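Local coordinates for protein chitinase (Paenibacillus sp. FPU-7, PDB 5GZT) that probably cleaves chitin and chitodextrins at random internal beta-1,4 linkages between N-acetylglucosamine units, as a multidomain endochitinase with two family 18 glycosidase domains, at residues I283-V296 with N342-L354. Residues are numbered along the deposited sequence; the frame is centred on the assembly and turned at random.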
loop_
_atom_site.group_PDB
_atom_site.type_symbol
_atom_site.label_atom_id
_atom_site.label_comp_id
_atom_site.label_asym_id
_atom_site.label_seq_id
_atom_site.Cartn_x
_atom_site.Cartn_y
_atom_site.Cartn_z
ATOM N N ILE B 283 -0.284 10.585 0.226
ATOM C CA ILE B 283 -1.335 11.578 0.438
ATOM C C ILE B 283 -0.656 12.911 0.617
ATOM O O ILE B 283 0.192 13.032 1.466
ATOM C CB ILE B 283 -2.144 11.258 1.696
ATOM C CG1 ILE B 283 -3.171 10.169 1.384
ATOM C CG2 ILE B 283 -2.871 12.507 2.221
ATOM C CD1 ILE B 283 -4.541 10.692 0.966
ATOM N N PRO B 284 -1.056 13.940 -0.156
ATOM C CA PRO B 284 -0.342 15.175 -0.157
ATOM C C PRO B 284 -0.718 16.048 1.052
ATOM O O PRO B 284 -1.889 16.144 1.420
ATOM C CB PRO B 284 -0.861 15.877 -1.417
ATOM C CG PRO B 284 -2.214 15.355 -1.590
ATOM C CD PRO B 284 -2.142 13.926 -1.147
ATOM N N ALA B 285 0.271 16.739 1.555
ATOM C CA ALA B 285 0.121 17.568 2.744
ATOM C C ALA B 285 -0.634 18.836 2.454
ATOM O O ALA B 285 -1.171 19.446 3.369
ATOM C CB ALA B 285 1.491 17.911 3.307
ATOM N N TRP B 286 -0.715 19.191 1.188
ATOM C CA TRP B 286 -1.197 20.506 0.756
ATOM C C TRP B 286 -2.662 20.471 0.424
ATOM O O TRP B 286 -3.173 21.433 -0.076
ATOM C CB TRP B 286 -0.363 21.034 -0.441
ATOM C CG TRP B 286 -0.011 20.039 -1.520
ATOM C CD1 TRP B 286 -0.787 19.657 -2.586
ATOM C CD2 TRP B 286 1.216 19.310 -1.654
ATOM N NE1 TRP B 286 -0.104 18.736 -3.378
ATOM C CE2 TRP B 286 1.092 18.469 -2.794
ATOM C CE3 TRP B 286 2.383 19.242 -0.887
ATOM C CZ2 TRP B 286 2.127 17.640 -3.233
ATOM C CZ3 TRP B 286 3.382 18.394 -1.276
ATOM C CH2 TRP B 286 3.264 17.607 -2.445
ATOM N N VAL B 287 -3.325 19.338 0.595
ATOM C CA VAL B 287 -4.775 19.318 0.614
ATOM C C VAL B 287 -5.182 19.464 2.081
ATOM O O VAL B 287 -4.515 18.896 3.027
ATOM C CB VAL B 287 -5.315 17.999 -0.019
ATOM C CG1 VAL B 287 -6.825 17.831 0.140
ATOM C CG2 VAL B 287 -4.916 17.942 -1.485
ATOM N N ASP B 288 -6.276 20.185 2.275
ATOM C CA ASP B 288 -6.839 20.348 3.602
ATOM C C ASP B 288 -7.764 19.227 3.842
ATOM O O ASP B 288 -8.901 19.247 3.404
ATOM C CB ASP B 288 -7.506 21.722 3.734
ATOM C CG ASP B 288 -8.132 21.956 5.100
ATOM O OD1 ASP B 288 -8.437 21.008 5.878
ATOM O OD2 ASP B 288 -8.309 23.124 5.365
ATOM N N TRP B 289 -7.257 18.183 4.508
ATOM C CA TRP B 289 -7.995 16.962 4.605
ATOM C C TRP B 289 -9.212 17.082 5.465
ATOM O O TRP B 289 -10.162 16.323 5.257
ATOM C CB TRP B 289 -7.108 15.771 5.013
ATOM C CG TRP B 289 -6.269 15.419 3.858
ATOM C CD1 TRP B 289 -4.954 15.651 3.696
ATOM C CD2 TRP B 289 -6.734 14.856 2.639
ATOM N NE1 TRP B 289 -4.558 15.279 2.446
ATOM C CE2 TRP B 289 -5.634 14.772 1.775
ATOM C CE3 TRP B 289 -7.989 14.406 2.199
ATOM C CZ2 TRP B 289 -5.725 14.259 0.486
ATOM C CZ3 TRP B 289 -8.088 13.870 0.924
ATOM C CH2 TRP B 289 -6.945 13.803 0.068
ATOM N N ALA B 290 -9.250 18.053 6.410
ATOM C CA ALA B 290 -10.424 18.170 7.247
ATOM C C ALA B 290 -11.568 18.763 6.449
ATOM O O ALA B 290 -12.711 18.307 6.622
ATOM C CB ALA B 290 -10.146 18.995 8.515
ATOM N N LYS B 291 -11.304 19.757 5.591
ATOM C CA LYS B 291 -12.366 20.312 4.693
ATOM C C LYS B 291 -12.670 19.463 3.413
ATOM O O LYS B 291 -13.508 19.842 2.586
ATOM C CB LYS B 291 -11.967 21.634 4.098
ATOM C CG LYS B 291 -11.734 22.842 4.970
ATOM C CD LYS B 291 -11.209 23.941 3.996
ATOM C CE LYS B 291 -11.112 25.356 4.570
ATOM N NZ LYS B 291 -10.200 25.355 5.745
ATOM N N ASP B 292 -11.918 18.410 3.166
ATOM C CA ASP B 292 -12.015 17.726 1.832
ATOM C C ASP B 292 -13.390 17.092 1.727
ATOM O O ASP B 292 -13.899 16.538 2.721
ATOM C CB ASP B 292 -10.939 16.658 1.705
ATOM C CG ASP B 292 -11.212 15.684 0.605
ATOM O OD1 ASP B 292 -11.110 16.054 -0.578
ATOM O OD2 ASP B 292 -11.547 14.534 0.946
ATOM N N GLU B 293 -13.954 17.157 0.533
ATOM C CA GLU B 293 -15.189 16.445 0.235
ATOM C C GLU B 293 -15.103 15.274 -0.758
ATOM O O GLU B 293 -16.126 14.675 -1.110
ATOM C CB GLU B 293 -16.198 17.489 -0.234
ATOM C CG GLU B 293 -16.660 18.286 0.951
ATOM C CD GLU B 293 -17.533 19.468 0.607
ATOM O OE1 GLU B 293 -17.292 20.148 -0.410
ATOM O OE2 GLU B 293 -18.443 19.739 1.420
ATOM N N ARG B 294 -13.909 14.969 -1.263
ATOM C CA ARG B 294 -13.764 13.843 -2.234
ATOM C C ARG B 294 -13.654 12.525 -1.487
ATOM O O ARG B 294 -13.980 11.464 -2.043
ATOM C CB ARG B 294 -12.561 14.052 -3.168
ATOM C CG ARG B 294 -12.750 15.289 -4.021
ATOM C CD ARG B 294 -11.712 15.496 -5.138
ATOM N NE ARG B 294 -12.022 14.686 -6.336
ATOM C CZ ARG B 294 -11.291 13.685 -6.830
ATOM N NH1 ARG B 294 -10.153 13.316 -6.265
ATOM N NH2 ARG B 294 -11.688 13.067 -7.922
ATOM N N GLY B 295 -13.151 12.588 -0.262
ATOM C CA GLY B 295 -13.069 11.421 0.617
ATOM C C GLY B 295 -11.781 10.589 0.481
ATOM O O GLY B 295 -10.981 10.752 -0.483
ATOM N N VAL B 296 -11.579 9.746 1.487
ATOM C CA VAL B 296 -10.486 8.788 1.598
ATOM C C VAL B 296 -11.174 7.531 2.115
ATOM O O VAL B 296 -11.877 7.559 3.146
ATOM C CB VAL B 296 -9.353 9.287 2.542
ATOM C CG1 VAL B 296 -8.136 8.359 2.522
ATOM C CG2 VAL B 296 -8.867 10.673 2.182
ATOM N N ASN B 342 -0.432 26.148 5.742
ATOM C CA ASN B 342 -0.809 24.747 5.437
ATOM C C ASN B 342 -1.209 23.982 6.717
ATOM O O ASN B 342 -0.453 23.927 7.634
ATOM C CB ASN B 342 0.356 24.044 4.742
ATOM C CG ASN B 342 -0.096 22.767 4.090
ATOM O OD1 ASN B 342 -0.897 22.821 3.151
ATOM N ND2 ASN B 342 0.249 21.625 4.710
ATOM N N PRO B 343 -2.397 23.391 6.775
ATOM C CA PRO B 343 -2.900 22.775 7.974
ATOM C C PRO B 343 -2.404 21.359 8.326
ATOM O O PRO B 343 -3.199 20.440 8.461
ATOM C CB PRO B 343 -4.389 22.739 7.702
ATOM C CG PRO B 343 -4.430 22.460 6.255
ATOM C CD PRO B 343 -3.387 23.313 5.691
ATOM N N ASP B 344 -1.115 21.257 8.593
ATOM C CA ASP B 344 -0.462 19.989 8.768
ATOM C C ASP B 344 -0.978 19.212 9.971
ATOM O O ASP B 344 -1.231 17.954 9.883
ATOM C CB ASP B 344 1.053 20.145 8.770
ATOM C CG ASP B 344 1.607 20.413 7.397
ATOM O OD1 ASP B 344 1.669 19.447 6.533
ATOM O OD2 ASP B 344 1.943 21.610 7.161
ATOM N N GLU B 345 -1.232 19.940 11.062
ATOM C CA GLU B 345 -1.625 19.282 12.292
ATOM C C GLU B 345 -3.037 18.812 12.168
ATOM O O GLU B 345 -3.356 17.682 12.561
ATOM C CB GLU B 345 -1.417 20.198 13.519
ATOM C CG GLU B 345 0.050 20.607 13.688
ATOM C CD GLU B 345 0.472 20.983 15.118
ATOM O OE1 GLU B 345 -0.381 21.483 15.903
ATOM O OE2 GLU B 345 1.686 20.808 15.434
ATOM N N SER B 346 -3.904 19.648 11.639
ATOM C CA SER B 346 -5.244 19.178 11.306
ATOM C C SER B 346 -5.211 17.914 10.352
ATOM O O SER B 346 -5.948 16.925 10.528
ATOM C CB SER B 346 -5.984 20.307 10.584
ATOM O OG SER B 346 -7.323 19.933 10.396
ATOM N N ASN B 347 -4.368 17.995 9.329
ATOM C CA ASN B 347 -4.291 16.923 8.302
ATOM C C ASN B 347 -3.952 15.603 8.961
ATOM O O ASN B 347 -4.762 14.596 8.903
ATOM C CB ASN B 347 -3.241 17.300 7.295
ATOM C CG ASN B 347 -3.768 18.201 6.200
ATOM O OD1 ASN B 347 -4.928 18.440 6.080
ATOM N ND2 ASN B 347 -2.897 18.658 5.376
ATOM N N LEU B 348 -2.798 15.641 9.662
ATOM C CA LEU B 348 -2.257 14.489 10.361
ATOM C C LEU B 348 -3.261 13.901 11.331
ATOM O O LEU B 348 -3.377 12.684 11.401
ATOM C CB LEU B 348 -0.981 14.824 11.054
ATOM C CG LEU B 348 0.440 14.542 10.572
ATOM C CD1 LEU B 348 0.558 13.487 9.485
ATOM C CD2 LEU B 348 1.248 15.782 10.240
ATOM N N ALA B 349 -4.015 14.736 12.055
ATOM C CA ALA B 349 -5.059 14.214 12.952
ATOM C C ALA B 349 -6.157 13.502 12.197
ATOM O O ALA B 349 -6.579 12.410 12.609
ATOM C CB ALA B 349 -5.657 15.332 13.823
ATOM N N TYR B 350 -6.603 14.079 11.074
ATOM C CA TYR B 350 -7.695 13.493 10.265
ATOM C C TYR B 350 -7.288 12.132 9.697
ATOM O O TYR B 350 -8.093 11.202 9.685
ATOM C CB TYR B 350 -8.167 14.448 9.140
ATOM C CG TYR B 350 -9.069 13.763 8.146
ATOM C CD1 TYR B 350 -10.461 13.690 8.343
ATOM C CD2 TYR B 350 -8.530 13.172 7.002
ATOM C CE1 TYR B 350 -11.292 13.034 7.416
ATOM C CE2 TYR B 350 -9.351 12.521 6.087
ATOM C CZ TYR B 350 -10.716 12.454 6.306
ATOM O OH TYR B 350 -11.480 11.803 5.382
ATOM N N LEU B 351 -6.034 12.026 9.273
ATOM C CA LEU B 351 -5.513 10.845 8.588
ATOM C C LEU B 351 -5.272 9.634 9.504
ATOM O O LEU B 351 -5.663 8.479 9.156
ATOM C CB LEU B 351 -4.227 11.189 7.801
ATOM C CG LEU B 351 -4.429 12.220 6.645
ATOM C CD1 LEU B 351 -3.086 12.726 6.174
ATOM C CD2 LEU B 351 -5.222 11.643 5.463
ATOM N N THR B 352 -4.673 9.884 10.677
ATOM C CA THR B 352 -4.537 8.802 11.675
ATOM C C THR B 352 -5.906 8.373 12.166
ATOM O O THR B 352 -6.089 7.224 12.450
ATOM C CB THR B 352 -3.634 9.199 12.826
ATOM O OG1 THR B 352 -4.139 10.415 13.366
ATOM C CG2 THR B 352 -2.189 9.434 12.305
ATOM N N GLY B 353 -6.854 9.304 12.188
ATOM C CA GLY B 353 -8.236 9.040 12.533
ATOM C C GLY B 353 -8.942 8.101 11.584
ATOM O O GLY B 353 -9.969 7.560 11.935
ATOM N N LEU B 354 -8.377 7.865 10.395
ATOM C CA LEU B 354 -8.957 6.897 9.453
ATOM C C LEU B 354 -8.721 5.473 9.881
ATOM O O LEU B 354 -9.358 4.566 9.333
ATOM C CB LEU B 354 -8.411 7.069 8.022
ATOM C CG LEU B 354 -8.685 8.423 7.388
ATOM C CD1 LEU B 354 -7.841 8.503 6.133
ATOM C CD2 LEU B 354 -10.169 8.595 7.137
HETATM O O HOH W 1 -7.021 19.560 7.591
HETATM O O HOH W 2 -11.727 13.368 3.155
#
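Asn-347, on the first turn of helix 344-352, reaches with its amide into the loop that follows strand 264-284. CG lies beside the backbone N and anti to the carbonyl carbon (chi1 -85°), which carries the amide across toward the loop backbone. OD1 takes the backbone N-H of Trp-289 (N to OD1 2.8 Å, nearly straight) and a proton from a water that also joins Asp-288 OD1, Ala-290 N and Ser-346 OG. ND2 gives a more bent bond to Val-287 O (Asn-347 ND2 to Val-287 O 2.9 Å) and is also hydrogen-bonded with Tyr-306 OH of the neighbouring strand 303-312. One amide thus bonds a carbonyl and an N-H two residues apart in the loop. Beside it Asn-342 ND2 donates to Ala-285 O (2.9 Å) from above the carbonyl plane, while its other proton meets Asp-344 OD2; Asp-344 OD1 in turn bonds Tyr-306 OH.

Trp-289 can be followed outward. Its CB touches Tyr-350 CD2 (3.6 Å) and Asn-347 OD1. CG meets Leu-351 CD2, which lies over one indole face near the rim; Val-287 CG1 covers the centre of the other. CD1 passes the Asn-347 amide, the planes 60° apart, and NE1 donates in the ring plane to Pro-284 O (3.0 Å). The carbonyl O of Trp-289 sits over the centre of the Tyr-350 ring, and a second water links Tyr-350 OH to Asp-292 OD2. Ile-283 CG2 packs on Leu-351 CD1, Val-296 CG1 on Leu-354 CD1 (3.6 Å).

The contact joins the loop after the first strand of this family 18 TIM barrel to an outer helix. Two asparagine amides bond Ala-285 O, Val-287 O and Trp-289 N just where the chain leaves strand 264-284, so specific polar bonds hold the irregular backbone, with the Trp-289 indole, Leu-351 and Tyr-350 packing beside them.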